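RND efflux system, outer membrane lipoprotein, NodT family (Burkholderia mallei, PDB 6U94) probably serves as the outer-membrane channel component of an RND-type efflux system, giving exported substrates a path out of the cell. Local coordinates at residues A154-R159 and D284-E289; I135-R140 and R159-I164; L278-P283 and A305-I310; L166-A171 and L451-G456; A321-L326 and D373-V378. All coordinates share one frame; numbering follows the deposited sequence.

Interaction 1 (A154-R159 and D284-E289); sequences ATEEAR and DIMAAE
Glu157 and Met286 mark the closest approach of the two backbones, with their CA atoms 6.2 Å apart. The first turn of helix 156-203 lies there against the opening turns of helix 283-294. The two CB atoms touch, Glu157 CB lying 4.1 Å from Met286 CB. Thr155 sits at the N-cap of the first helix, and its OG1 accepts a weak hydrogen bond, a capping bond, from Ala158 N. Helix 156-203 is one of the long helices expected of an outer membrane efflux protein, and helix 283-294 belongs to the shorter elements packed near its start. Glu157 has CG wedged between its own N and carbonyl carbon (chi1 47°) and bends again at chi2. Its chain therefore comes down alongside Ala287, with OE2 4.1 Å from Ala287 CA and Glu157 CG 4.2 Å from Ala287 CB. The side chain of Met286 crosses that of Glu156 at about a right angle. A bend at chi3 (61°) turns its methyl to the end of the glutamate, where Met286 CE lies 3.7 Å from Glu156 CD and about as far from both carboxylate oxygens. The contact lies at the surface, and a bound glycerol sits about 3 Å from the Glu157 side chain.

Interaction 2 (I135-R140 and R159-I164); sequences IDLFGR and RRSVHI
From segment 135-140 it is Leu137 that makes the contact, its CD1 serving both Ser161 and Val162 while CD2 joins it on the valine. CD1 of Leu137 lies 3.8 Å from Ser161 CB and equally far from Ser161 OG, the serine oxygen being a van der Waals neighbour here. Both leucine methyls, CD1 and CD2, reach Val162 CG2 at 3.9 Å, and the two side chains cross at about a right angle. Val162 and Ser161 are successive residues of one helix turn, and the CA of Ser161 stays 7.5 Å from that of Leu137. Leu137 holds CG opposite its backbone N (chi1 179°), which sends the branch straight across to helix 156-203. One step outward, Leu137 CD2 also lies 4.1 Å above the plane of the next residue's ring, over the centre of Phe138. That ring in turn rests on Thr76 and Asp80 of helix 72-86. Leu153 packs on Leu137 as well, while Phe133 and Pro283 touch Ser161, so the small serine sits among apolar groups. The short helix 132-142 is thus packed against the start of the long helix 156-203 through a buried seam of leucine and valine methyls with the serine CB and OG. With no directional bond between the segments, the fit rests on shape, which points to hydrophobic packing.

Interaction 3 (L278-P283 and A305-I310); sequences LLERRP and AFFPRI
Phe307 gives up the most surface here, its ring reaching across to Leu279 and Glu280 over a gap of 9.4 Å between the CA atoms of Phe307 and Glu280. Its CG stands opposite the backbone N, and the far end of the ring does the touching; Tyr367 of helix 362-415 packs on it too. Leu279 CB comes at the ring edge, near its plane, 4.0 Å from Phe307 CZ. Glu280 CG approaches obliquely and divides itself between Phe307 CZ and CE2, 4.0 Å from each. With CG beside its backbone N (chi1 -66°) and the chain extended beyond, Glu280 brings its CG to the end of the ring and carries the carboxylate onward, its plane turned 83° from the ring plane. The acid end has a long, weak ion pair with Arg303. Phe307 is the first residue to leave helical geometry after helix 299-306, and the Pro308 that follows carries the chain off as a loop. In TolC-like relatives, the chain beyond such a helix probably runs on into a strand of the membrane barrel, although no strand is present in this model. Across the contact, the 3-10 turn 278-281 leads to Arg282, the N-cap residue of helix 283-294. That turn is braced from within: Arg281 NE donates to Leu278 O at 2.9 Å, fairly straight at 159° and on a lone pair in the carbonyl plane. The same oxygen also takes Arg281 N. Beyond, Arg282 NH1 makes a salt bridge with Glu377 and a hydrogen bond to Ala454 O.

Interaction 4 (L166-A171 and L451-G456); sequences LVAEVA and LYKALG
Lys453 starts with CG beside its backbone N (chi1 -63°) and bends at chi3 (-81°), which folds its methylenes over the methyl of Ala168. Tyr452, the residue before it, has CG opposite its N (chi1 162°), which takes its ring to Val167. The lysine contact is tight: Ala168 CB lies 3.4 Å from Lys453 CD, 3.7 Å from CG and 3.9 Å from CE. The small side chain of Ala168 lets the aliphatic arm of the lysine lie close to the helix, the CA atoms of the pair being 7.3 Å apart. Val167 CG1 meets the phenolic end of the tyrosine, 4.0 Å from Tyr452 OH and 4.1 Å from Tyr452 CE1. It stands oblique to the ring, and the two side chains cross at about a right angle. The polar ends find their partners beyond the two segments. Tyr452 OH bonds to Gly48 O, while Lys453 NZ forms a salt bridge with Glu134 and bonds Gly129 O. Glu169 OE1 stays 5.1 Å from Lys453 NZ, close enough that a weak attraction is possible, probably secondary to its own salt bridges with Arg83 and Arg87. Helix 421-454 then closes with a Schellman motif, where Gly456, at positive phi, has its N bonded to Lys453 O, one of the two bonds back into the last turn. The contact lies near the centre of the chain, with helix 56-67 against Val167 and Val170, helix 211-247 behind Leu166, and helix 362-415 packed on Leu451 and Ala454.

Interaction 5 (A321-L326 and D373-V378); sequences ASLAGL and DAFREV
A short helix laid across a long one is the element here: Leu323 and Leu326 of helix 321-326 rest on Phe375 and Val378 of helix 362-415. The axes of the two segments pass 10.5 Å apart at a signed crossing angle of -116°, so the short helix runs broadly athwart the long one. Leu323 does most of the work. With CG opposite its backbone N (chi1 -178°), it points its fork at the long helix and gives one methyl to each partner. Leu323 CD1 comes to the edge of the Phe375 ring, near its plane and 4.0 Å from CD2. Leu323 CD2 packs on Val378 CG1 at 3.9 Å, the two side chains crossing at about a right angle. Leu326, one turn further along, adds a lighter touch, its CD1 lying 4.3 Å from Phe375 CD2 and oblique to the ring. Each helix thus presents residues three apart, a single face of the helix. Leu326 is also covered by Ile310 and Phe335, and Val378 meets Leu451 and Ala454 of helix 421-454. Arg376 NH2 bonds Val331 O in the chain just beyond the short helix. The seam is buried and carried by methyls and one aromatic edge. In relatives with the TolC-like fold, the chain between the shorter helices and the next long helix probably supplies strands of the membrane barrel. This model has helix and loop there, and the arrangement is that of a short helix packed by its leucines across a long one.

Overall arrangement
From the N terminus, interaction 2 closes first, a short loop from helix 132-142 to the start of helix 156-203. Interaction 1 opens inside it, sharing Arg159, and crosses it on the way to helix 283-294. Segment 166-171 then opens interaction 4, the longest closure, which waits for the end of helix 421-454. Interaction 1 also crosses interactions 3 and 4. Interactions 3 and 5, one after the other, both lie within interaction 4: interaction 3 ties the turn before helix 283-294 to the end of helix 299-306, and interaction 5 ties helix 321-326 to helix 362-415. Arg282 links interactions 3, 4 and 5, while Arg160 joins interaction 2 to interaction 4 at Gly456 O.

Interaction 1 (A154-R159 and D284-E289)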
# COMPACT_ATOMS: atom_id res chain seq x y z
N ALA A 154 5.76 22.68 12.33
CA ALA A 154 4.98 23.84 11.92
C ALA A 154 5.28 24.28 10.49
O ALA A 154 4.49 25.03 9.91
CB ALA A 154 5.21 25.00 12.88
N THR A 155 6.40 23.84 9.92
CA THR A 155 6.74 24.19 8.55
C THR A 155 5.74 23.58 7.57
O THR A 155 5.06 22.59 7.86
CB THR A 155 8.15 23.74 8.20
OG1 THR A 155 8.22 22.30 8.23
CG2 THR A 155 9.15 24.31 9.21
N GLU A 156 5.66 24.20 6.39
CA GLU A 156 4.65 23.79 5.41
C GLU A 156 4.92 22.39 4.88
O GLU A 156 3.99 21.61 4.67
CB GLU A 156 4.61 24.80 4.26
CG GLU A 156 3.57 24.46 3.19
CD GLU A 156 3.83 25.20 1.89
OE1 GLU A 156 4.90 25.82 1.75
OE2 GLU A 156 2.95 25.15 1.00
N GLU A 157 6.20 22.06 4.64
CA GLU A 157 6.52 20.73 4.13
C GLU A 157 6.25 19.66 5.18
O GLU A 157 5.75 18.58 4.86
CB GLU A 157 7.97 20.67 3.66
CG GLU A 157 8.99 21.26 4.63
CD GLU A 157 9.22 22.75 4.41
OE1 GLU A 157 8.26 23.46 4.03
OE2 GLU A 157 10.36 23.21 4.61
N ALA A 158 6.57 19.95 6.45
CA ALA A 158 6.30 18.98 7.51
C ALA A 158 4.80 18.78 7.71
O ALA A 158 4.35 17.65 7.94
CB ALA A 158 6.95 19.43 8.82
N ARG A 159 4.02 19.85 7.62
CA ARG A 159 2.57 19.72 7.75
C ARG A 159 1.99 18.88 6.62
O ARG A 159 1.13 18.02 6.85
CB ARG A 159 1.92 21.10 7.77
CG ARG A 159 0.40 21.08 7.86
CD ARG A 159 -0.16 22.49 8.03
NE ARG A 159 -1.61 22.49 8.20
CZ ARG A 159 -2.23 22.46 9.37
NH1 ARG A 159 -1.53 22.43 10.50
NH2 ARG A 159 -3.56 22.46 9.43
N ASP A 284 9.86 16.15 0.62
CA ASP A 284 11.32 16.13 0.59
C ASP A 284 11.90 16.97 -0.54
O ASP A 284 13.05 17.40 -0.45
CB ASP A 284 11.85 14.69 0.51
CG ASP A 284 11.22 13.87 -0.62
OD1 ASP A 284 10.30 14.36 -1.31
OD2 ASP A 284 11.66 12.72 -0.81
N ILE A 285 11.11 17.24 -1.58
CA ILE A 285 11.59 18.14 -2.62
C ILE A 285 11.31 19.60 -2.24
O ILE A 285 12.10 20.49 -2.56
CB ILE A 285 10.97 17.77 -3.98
CG1 ILE A 285 11.47 16.40 -4.43
CG2 ILE A 285 11.30 18.82 -5.05
CD1 ILE A 285 11.07 16.03 -5.83
N MET A 286 10.19 19.86 -1.55
CA MET A 286 9.92 21.20 -1.04
C MET A 286 11.02 21.66 -0.09
O MET A 286 11.53 22.78 -0.20
CB MET A 286 8.56 21.23 -0.33
CG MET A 286 7.37 20.89 -1.22
SD MET A 286 5.84 20.83 -0.27
CE MET A 286 5.76 22.51 0.34
N ALA A 287 11.40 20.79 0.85
CA ALA A 287 12.46 21.15 1.79
C ALA A 287 13.79 21.33 1.08
O ALA A 287 14.57 22.22 1.42
CB ALA A 287 12.57 20.08 2.88
N ALA A 288 14.06 20.49 0.07
CA ALA A 288 15.31 20.62 -0.67
C ALA A 288 15.37 21.92 -1.45
O ALA A 288 16.42 22.56 -1.52
CB ALA A 288 15.50 19.42 -1.60
N GLU A 289 14.24 22.33 -2.05
CA GLU A 289 14.21 23.60 -2.76
C GLU A 289 14.28 24.78 -1.80
O GLU A 289 14.87 25.82 -2.13
CB GLU A 289 12.96 23.69 -3.64
CG GLU A 289 12.93 22.64 -4.75
CD GLU A 289 11.88 22.92 -5.81
OE1 GLU A 289 10.76 23.34 -5.46
OE2 GLU A 289 12.19 22.71 -7.00

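Interaction 2 (I135-R140 and R159-I164)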
# COMPACT_ATOMS: atom_id res chain seq x y z
N ILE A 135 9.66 8.67 5.99
CA ILE A 135 10.73 8.12 6.82
C ILE A 135 11.61 9.23 7.37
O ILE A 135 12.01 9.20 8.54
CB ILE A 135 11.55 7.09 6.01
CG1 ILE A 135 10.67 5.90 5.62
CG2 ILE A 135 12.76 6.64 6.79
CD1 ILE A 135 11.38 4.86 4.78
N ASP A 136 11.92 10.23 6.54
CA ASP A 136 12.68 11.39 7.01
C ASP A 136 11.99 12.06 8.18
O ASP A 136 12.59 12.28 9.24
CB ASP A 136 12.89 12.38 5.87
CG ASP A 136 13.92 11.92 4.86
OD1 ASP A 136 14.84 11.18 5.26
OD2 ASP A 136 13.81 12.30 3.68
N LEU A 137 10.70 12.38 8.02
CA LEU A 137 9.97 13.11 9.05
C LEU A 137 9.92 12.34 10.37
O LEU A 137 10.30 12.86 11.42
CB LEU A 137 8.55 13.42 8.56
CG LEU A 137 7.68 14.17 9.57
CD1 LEU A 137 7.06 15.41 8.93
CD2 LEU A 137 6.60 13.26 10.15
N PHE A 138 9.45 11.09 10.32
CA PHE A 138 9.26 10.33 11.55
C PHE A 138 10.58 10.11 12.29
O PHE A 138 10.60 10.08 13.53
CB PHE A 138 8.58 9.00 11.24
CG PHE A 138 7.10 9.11 11.01
CD1 PHE A 138 6.23 9.25 12.08
CD2 PHE A 138 6.58 9.08 9.72
CE1 PHE A 138 4.87 9.37 11.87
CE2 PHE A 138 5.21 9.20 9.51
CZ PHE A 138 4.36 9.34 10.59
N GLY A 139 11.68 9.95 11.56
CA GLY A 139 12.97 9.82 12.20
C GLY A 139 13.49 11.12 12.77
O GLY A 139 14.17 11.13 13.80
N ARG A 140 13.19 12.24 12.11
CA ARG A 140 13.66 13.53 12.60
C ARG A 140 12.99 13.90 13.92
O ARG A 140 13.67 14.30 14.87
CB ARG A 140 13.41 14.61 11.55
N ARG A 159 4.02 19.85 7.62
CA ARG A 159 2.57 19.72 7.75
C ARG A 159 1.99 18.88 6.62
O ARG A 159 1.13 18.02 6.85
CB ARG A 159 1.92 21.10 7.77
CG ARG A 159 0.40 21.08 7.86
CD ARG A 159 -0.16 22.49 8.03
NE ARG A 159 -1.61 22.49 8.20
CZ ARG A 159 -2.23 22.46 9.37
NH1 ARG A 159 -1.53 22.43 10.50
NH2 ARG A 159 -3.56 22.46 9.43
N ARG A 160 2.45 19.11 5.39
CA ARG A 160 1.96 18.32 4.27
C ARG A 160 2.37 16.85 4.39
O ARG A 160 1.60 15.97 4.00
CB ARG A 160 2.49 18.91 2.95
CG ARG A 160 2.00 18.19 1.71
CD ARG A 160 2.48 18.88 0.45
NE ARG A 160 1.87 18.33 -0.75
CZ ARG A 160 0.64 18.62 -1.17
NH1 ARG A 160 -0.11 19.46 -0.47
NH2 ARG A 160 0.16 18.07 -2.27
N SER A 161 3.55 16.59 4.95
CA SER A 161 4.02 15.21 5.08
C SER A 161 3.16 14.43 6.08
O SER A 161 2.87 13.25 5.87
CB SER A 161 5.49 15.18 5.50
OG SER A 161 5.96 13.85 5.60
N VAL A 162 2.74 15.08 7.17
CA VAL A 162 1.91 14.41 8.16
C VAL A 162 0.49 14.22 7.63
O VAL A 162 -0.14 13.18 7.86
CB VAL A 162 1.92 15.18 9.49
CG1 VAL A 162 1.05 14.48 10.53
CG2 VAL A 162 3.35 15.33 10.00
N HIS A 163 -0.03 15.22 6.91
CA HIS A 163 -1.34 15.07 6.28
C HIS A 163 -1.35 13.93 5.27
O HIS A 163 -2.30 13.13 5.22
CB HIS A 163 -1.75 16.38 5.59
CG HIS A 163 -2.19 17.45 6.54
ND1 HIS A 163 -2.22 17.28 7.91
CD2 HIS A 163 -2.63 18.71 6.31
CE1 HIS A 163 -2.65 18.38 8.48
NE2 HIS A 163 -2.91 19.27 7.54
N ILE A 164 -0.30 13.83 4.45
CA ILE A 164 -0.22 12.77 3.45
C ILE A 164 -0.20 11.41 4.14
O ILE A 164 -0.91 10.48 3.74
CB ILE A 164 1.00 12.98 2.55
CG1 ILE A 164 0.74 14.11 1.55
CG2 ILE A 164 1.36 11.71 1.83
CD1 ILE A 164 1.88 14.34 0.58

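Interaction 3 (L278-P283 and A305-I310)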
# COMPACT_ATOMS: atom_id res chain seq x y z
N LEU A 278 4.26 17.20 -10.65
CA LEU A 278 3.54 16.87 -9.43
C LEU A 278 4.49 16.58 -8.28
O LEU A 278 4.16 16.84 -7.12
CB LEU A 278 2.63 15.66 -9.66
CG LEU A 278 1.39 15.83 -10.54
CD1 LEU A 278 0.73 14.47 -10.76
CD2 LEU A 278 0.41 16.80 -9.91
N LEU A 279 5.68 16.05 -8.58
CA LEU A 279 6.66 15.73 -7.55
C LEU A 279 7.24 16.97 -6.88
O LEU A 279 7.92 16.84 -5.86
CB LEU A 279 7.78 14.87 -8.13
CG LEU A 279 7.33 13.58 -8.83
CD1 LEU A 279 8.51 12.66 -9.11
CD2 LEU A 279 6.28 12.86 -8.01
N GLU A 280 6.99 18.16 -7.43
CA GLU A 280 7.39 19.38 -6.73
C GLU A 280 6.69 19.51 -5.39
O GLU A 280 7.21 20.19 -4.49
CB GLU A 280 7.10 20.60 -7.60
CG GLU A 280 7.93 20.69 -8.87
CD GLU A 280 7.35 21.67 -9.88
OE1 GLU A 280 6.31 22.29 -9.58
OE2 GLU A 280 7.95 21.83 -10.96
N ARG A 281 5.53 18.88 -5.22
CA ARG A 281 4.77 18.93 -3.98
C ARG A 281 5.21 17.88 -2.96
O ARG A 281 4.65 17.83 -1.86
CB ARG A 281 3.27 18.75 -4.25
CG ARG A 281 2.72 19.62 -5.35
CD ARG A 281 1.42 19.00 -5.83
NE ARG A 281 1.60 17.57 -6.09
CZ ARG A 281 0.62 16.68 -6.15
NH1 ARG A 281 -0.64 17.07 -5.97
NH2 ARG A 281 0.89 15.41 -6.38
N ARG A 282 6.18 17.04 -3.30
CA ARG A 282 6.70 16.10 -2.33
C ARG A 282 7.37 16.86 -1.18
O ARG A 282 8.14 17.80 -1.44
CB ARG A 282 7.71 15.15 -2.97
CG ARG A 282 7.10 14.02 -3.82
CD ARG A 282 8.20 13.18 -4.43
NE ARG A 282 9.12 12.66 -3.41
CZ ARG A 282 9.21 11.38 -3.07
NH1 ARG A 282 8.46 10.46 -3.68
NH2 ARG A 282 10.07 11.00 -2.13
N PRO A 283 7.08 16.52 0.07
CA PRO A 283 7.72 17.24 1.18
C PRO A 283 9.24 17.20 1.17
O PRO A 283 9.86 18.15 1.65
CB PRO A 283 7.14 16.53 2.42
CG PRO A 283 5.79 16.08 1.97
CD PRO A 283 5.98 15.65 0.54
N ALA A 305 18.48 21.91 -14.45
CA ALA A 305 19.65 21.05 -14.42
C ALA A 305 19.32 19.63 -13.97
O ALA A 305 19.87 18.66 -14.50
CB ALA A 305 20.74 21.65 -13.52
N PHE A 306 18.43 19.47 -12.98
CA PHE A 306 18.31 18.21 -12.27
C PHE A 306 16.91 17.61 -12.19
O PHE A 306 16.75 16.54 -11.61
CB PHE A 306 18.86 18.36 -10.85
CG PHE A 306 20.29 18.81 -10.79
CD1 PHE A 306 21.31 17.97 -11.21
CD2 PHE A 306 20.62 20.07 -10.32
CE1 PHE A 306 22.63 18.38 -11.16
CE2 PHE A 306 21.93 20.49 -10.27
CZ PHE A 306 22.94 19.64 -10.69
N PHE A 307 15.89 18.26 -12.76
CA PHE A 307 14.51 17.82 -12.59
C PHE A 307 13.93 17.42 -13.94
O PHE A 307 13.63 18.29 -14.77
CB PHE A 307 13.67 18.94 -11.96
CG PHE A 307 12.51 18.44 -11.13
CD1 PHE A 307 11.59 17.55 -11.65
CD2 PHE A 307 12.35 18.89 -9.83
CE1 PHE A 307 10.52 17.11 -10.88
CE2 PHE A 307 11.29 18.46 -9.06
CZ PHE A 307 10.37 17.56 -9.59
N PRO A 308 13.78 16.12 -14.21
CA PRO A 308 13.22 15.71 -15.51
C PRO A 308 11.80 16.22 -15.69
O PRO A 308 11.02 16.34 -14.74
CB PRO A 308 13.25 14.17 -15.43
CG PRO A 308 14.26 13.84 -14.37
CD PRO A 308 14.16 14.97 -13.38
N ARG A 309 11.46 16.53 -16.94
CA ARG A 309 10.10 16.92 -17.31
C ARG A 309 9.56 15.84 -18.24
O ARG A 309 9.77 15.88 -19.46
CB ARG A 309 10.04 18.32 -17.94
CG ARG A 309 11.08 18.62 -19.00
CD ARG A 309 11.15 20.13 -19.30
NE ARG A 309 9.87 20.68 -19.75
CZ ARG A 309 9.69 21.94 -20.14
NH1 ARG A 309 10.71 22.79 -20.14
NH2 ARG A 309 8.49 22.36 -20.54
N ILE A 310 8.87 14.86 -17.66
CA ILE A 310 8.29 13.73 -18.38
C ILE A 310 6.92 13.43 -17.79
O ILE A 310 6.58 13.87 -16.69
CB ILE A 310 9.16 12.46 -18.31
CG1 ILE A 310 9.38 12.07 -16.85
CG2 ILE A 310 10.49 12.66 -19.04
CD1 ILE A 310 9.99 10.69 -16.65

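Interaction 4 (L166-A171 and L451-G456)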
# COMPACT_ATOMS: atom_id res chain seq x y z
N LEU A 166 -1.33 10.69 7.16
CA LEU A 166 -2.60 10.45 7.84
C LEU A 166 -3.69 10.05 6.85
O LEU A 166 -4.43 9.09 7.09
CB LEU A 166 -3.02 11.70 8.62
CG LEU A 166 -4.27 11.59 9.49
CD1 LEU A 166 -4.11 10.48 10.52
CD2 LEU A 166 -4.53 12.93 10.19
N VAL A 167 -3.80 10.77 5.74
CA VAL A 167 -4.79 10.44 4.71
C VAL A 167 -4.57 9.02 4.21
O VAL A 167 -5.51 8.22 4.09
CB VAL A 167 -4.73 11.45 3.56
CG1 VAL A 167 -5.47 10.92 2.34
CG2 VAL A 167 -5.32 12.79 4.00
N ALA A 168 -3.31 8.67 3.92
CA ALA A 168 -3.01 7.36 3.37
C ALA A 168 -3.22 6.26 4.40
O ALA A 168 -3.73 5.18 4.06
CB ALA A 168 -1.58 7.33 2.85
N GLU A 169 -2.84 6.50 5.65
CA GLU A 169 -2.96 5.47 6.67
C GLU A 169 -4.42 5.18 7.01
O GLU A 169 -4.77 4.04 7.32
CB GLU A 169 -2.19 5.86 7.93
CG GLU A 169 -1.78 4.68 8.79
CD GLU A 169 -0.82 3.75 8.08
OE1 GLU A 169 0.25 4.22 7.63
OE2 GLU A 169 -1.12 2.54 7.96
N VAL A 170 -5.28 6.20 6.95
CA VAL A 170 -6.71 5.96 7.13
C VAL A 170 -7.26 5.10 6.00
O VAL A 170 -8.07 4.19 6.23
CB VAL A 170 -7.47 7.30 7.23
CG1 VAL A 170 -8.97 7.07 7.21
CG2 VAL A 170 -7.06 8.05 8.50
N ALA A 171 -6.82 5.36 4.77
CA ALA A 171 -7.31 4.61 3.62
C ALA A 171 -6.84 3.16 3.67
O ALA A 171 -7.63 2.23 3.46
CB ALA A 171 -6.87 5.27 2.32
N LEU A 451 1.54 4.93 -3.87
CA LEU A 451 1.84 5.78 -5.01
C LEU A 451 1.19 7.15 -4.89
O LEU A 451 1.75 8.15 -5.35
CB LEU A 451 1.40 5.09 -6.30
CG LEU A 451 1.68 5.85 -7.61
CD1 LEU A 451 3.17 6.16 -7.76
CD2 LEU A 451 1.17 5.06 -8.80
N TYR A 452 0.01 7.23 -4.27
CA TYR A 452 -0.59 8.52 -3.98
C TYR A 452 0.35 9.39 -3.14
O TYR A 452 0.38 10.62 -3.31
CB TYR A 452 -1.93 8.34 -3.25
CG TYR A 452 -2.40 9.60 -2.55
CD1 TYR A 452 -2.11 9.82 -1.21
CD2 TYR A 452 -3.14 10.56 -3.23
CE1 TYR A 452 -2.54 10.97 -0.56
CE2 TYR A 452 -3.57 11.71 -2.59
CZ TYR A 452 -3.27 11.91 -1.26
OH TYR A 452 -3.70 13.05 -0.61
N LYS A 453 1.10 8.78 -2.23
CA LYS A 453 2.04 9.53 -1.40
C LYS A 453 3.30 9.91 -2.17
O LYS A 453 3.74 11.06 -2.13
CB LYS A 453 2.41 8.70 -0.16
CG LYS A 453 1.23 8.41 0.74
CD LYS A 453 1.72 7.99 2.11
CE LYS A 453 2.14 6.53 2.13
NZ LYS A 453 2.51 6.09 3.51
N ALA A 454 3.89 8.94 -2.88
CA ALA A 454 5.14 9.19 -3.59
C ALA A 454 5.01 10.28 -4.65
O ALA A 454 6.02 10.87 -5.04
CB ALA A 454 5.65 7.89 -4.24
N LEU A 455 3.79 10.54 -5.13
CA LEU A 455 3.56 11.64 -6.07
C LEU A 455 3.53 12.99 -5.38
O LEU A 455 3.48 14.02 -6.08
CB LEU A 455 2.24 11.43 -6.81
CG LEU A 455 2.09 10.25 -7.77
CD1 LEU A 455 0.65 10.19 -8.29
CD2 LEU A 455 3.07 10.35 -8.92
N GLY A 456 3.57 13.03 -4.05
CA GLY A 456 3.40 14.26 -3.32
C GLY A 456 1.97 14.59 -2.96
O GLY A 456 1.70 15.72 -2.54

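Interaction 5 (A321-L326 and D373-V378)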
# COMPACT_ATOMS: atom_id res chain seq x y z
N ALA A 321 6.19 5.15 -20.73
CA ALA A 321 7.43 4.77 -21.40
C ALA A 321 8.57 5.71 -21.05
O ALA A 321 9.72 5.28 -20.94
CB ALA A 321 7.21 4.72 -22.91
N SER A 322 8.28 7.00 -20.87
CA SER A 322 9.31 7.95 -20.48
C SER A 322 9.92 7.57 -19.14
O SER A 322 11.15 7.56 -18.97
CB SER A 322 8.74 9.37 -20.43
OG SER A 322 8.46 9.87 -21.72
N LEU A 323 9.07 7.25 -18.16
CA LEU A 323 9.56 6.92 -16.82
C LEU A 323 10.33 5.61 -16.82
O LEU A 323 11.41 5.51 -16.23
CB LEU A 323 8.39 6.86 -15.84
CG LEU A 323 8.74 6.57 -14.38
CD1 LEU A 323 9.79 7.54 -13.87
CD2 LEU A 323 7.49 6.65 -13.52
N ALA A 324 9.79 4.59 -17.49
CA ALA A 324 10.50 3.32 -17.60
C ALA A 324 11.80 3.48 -18.38
O ALA A 324 12.78 2.78 -18.10
CB ALA A 324 9.61 2.27 -18.26
N GLY A 325 11.82 4.39 -19.36
CA GLY A 325 13.04 4.62 -20.11
C GLY A 325 14.15 5.23 -19.28
O GLY A 325 15.33 4.95 -19.51
N LEU A 326 13.80 6.08 -18.31
CA LEU A 326 14.80 6.66 -17.42
C LEU A 326 15.57 5.59 -16.66
O LEU A 326 16.75 5.77 -16.36
CB LEU A 326 14.15 7.63 -16.44
CG LEU A 326 14.00 9.09 -16.87
CD1 LEU A 326 13.47 9.94 -15.73
CD2 LEU A 326 15.33 9.63 -17.37
N ASP A 373 15.90 9.79 -6.16
CA ASP A 373 15.20 8.88 -5.26
C ASP A 373 13.69 9.02 -5.39
O ASP A 373 12.95 8.03 -5.29
CB ASP A 373 15.63 9.12 -3.82
CG ASP A 373 17.02 8.59 -3.53
OD1 ASP A 373 17.64 8.03 -4.45
OD2 ASP A 373 17.49 8.74 -2.38
N ALA A 374 13.20 10.24 -5.63
CA ALA A 374 11.76 10.44 -5.78
C ALA A 374 11.24 9.74 -7.03
O ALA A 374 10.20 9.06 -6.98
CB ALA A 374 11.44 11.93 -5.82
N PHE A 375 11.92 9.91 -8.16
CA PHE A 375 11.51 9.25 -9.39
C PHE A 375 11.62 7.74 -9.27
O PHE A 375 10.70 7.01 -9.65
CB PHE A 375 12.34 9.76 -10.57
CG PHE A 375 11.84 11.04 -11.16
CD1 PHE A 375 12.11 12.26 -10.55
CD2 PHE A 375 11.10 11.04 -12.34
CE1 PHE A 375 11.65 13.45 -11.09
CE2 PHE A 375 10.64 12.22 -12.89
CZ PHE A 375 10.92 13.43 -12.26
N ARG A 376 12.75 7.26 -8.74
CA ARG A 376 12.93 5.83 -8.55
C ARG A 376 11.83 5.25 -7.66
O ARG A 376 11.31 4.16 -7.93
CB ARG A 376 14.31 5.55 -7.95
CG ARG A 376 14.63 4.07 -7.77
CD ARG A 376 16.05 3.87 -7.27
NE ARG A 376 17.04 4.48 -8.16
CZ ARG A 376 17.52 3.89 -9.25
NH1 ARG A 376 17.10 2.67 -9.59
NH2 ARG A 376 18.42 4.51 -10.00
N GLU A 377 11.47 5.98 -6.60
CA GLU A 377 10.39 5.53 -5.72
C GLU A 377 9.07 5.44 -6.47
O GLU A 377 8.26 4.53 -6.22
CB GLU A 377 10.28 6.49 -4.54
CG GLU A 377 9.27 6.10 -3.49
CD GLU A 377 9.33 7.01 -2.28
OE1 GLU A 377 9.19 8.24 -2.43
OE2 GLU A 377 9.56 6.49 -1.17
N VAL A 378 8.81 6.39 -7.38
CA VAL A 378 7.57 6.36 -8.14
C VAL A 378 7.56 5.17 -9.10
O VAL A 378 6.55 4.46 -9.21
CB VAL A 378 7.37 7.69 -8.88
CG1 VAL A 378 6.30 7.55 -9.95
CG2 VAL A 378 7.00 8.80 -7.89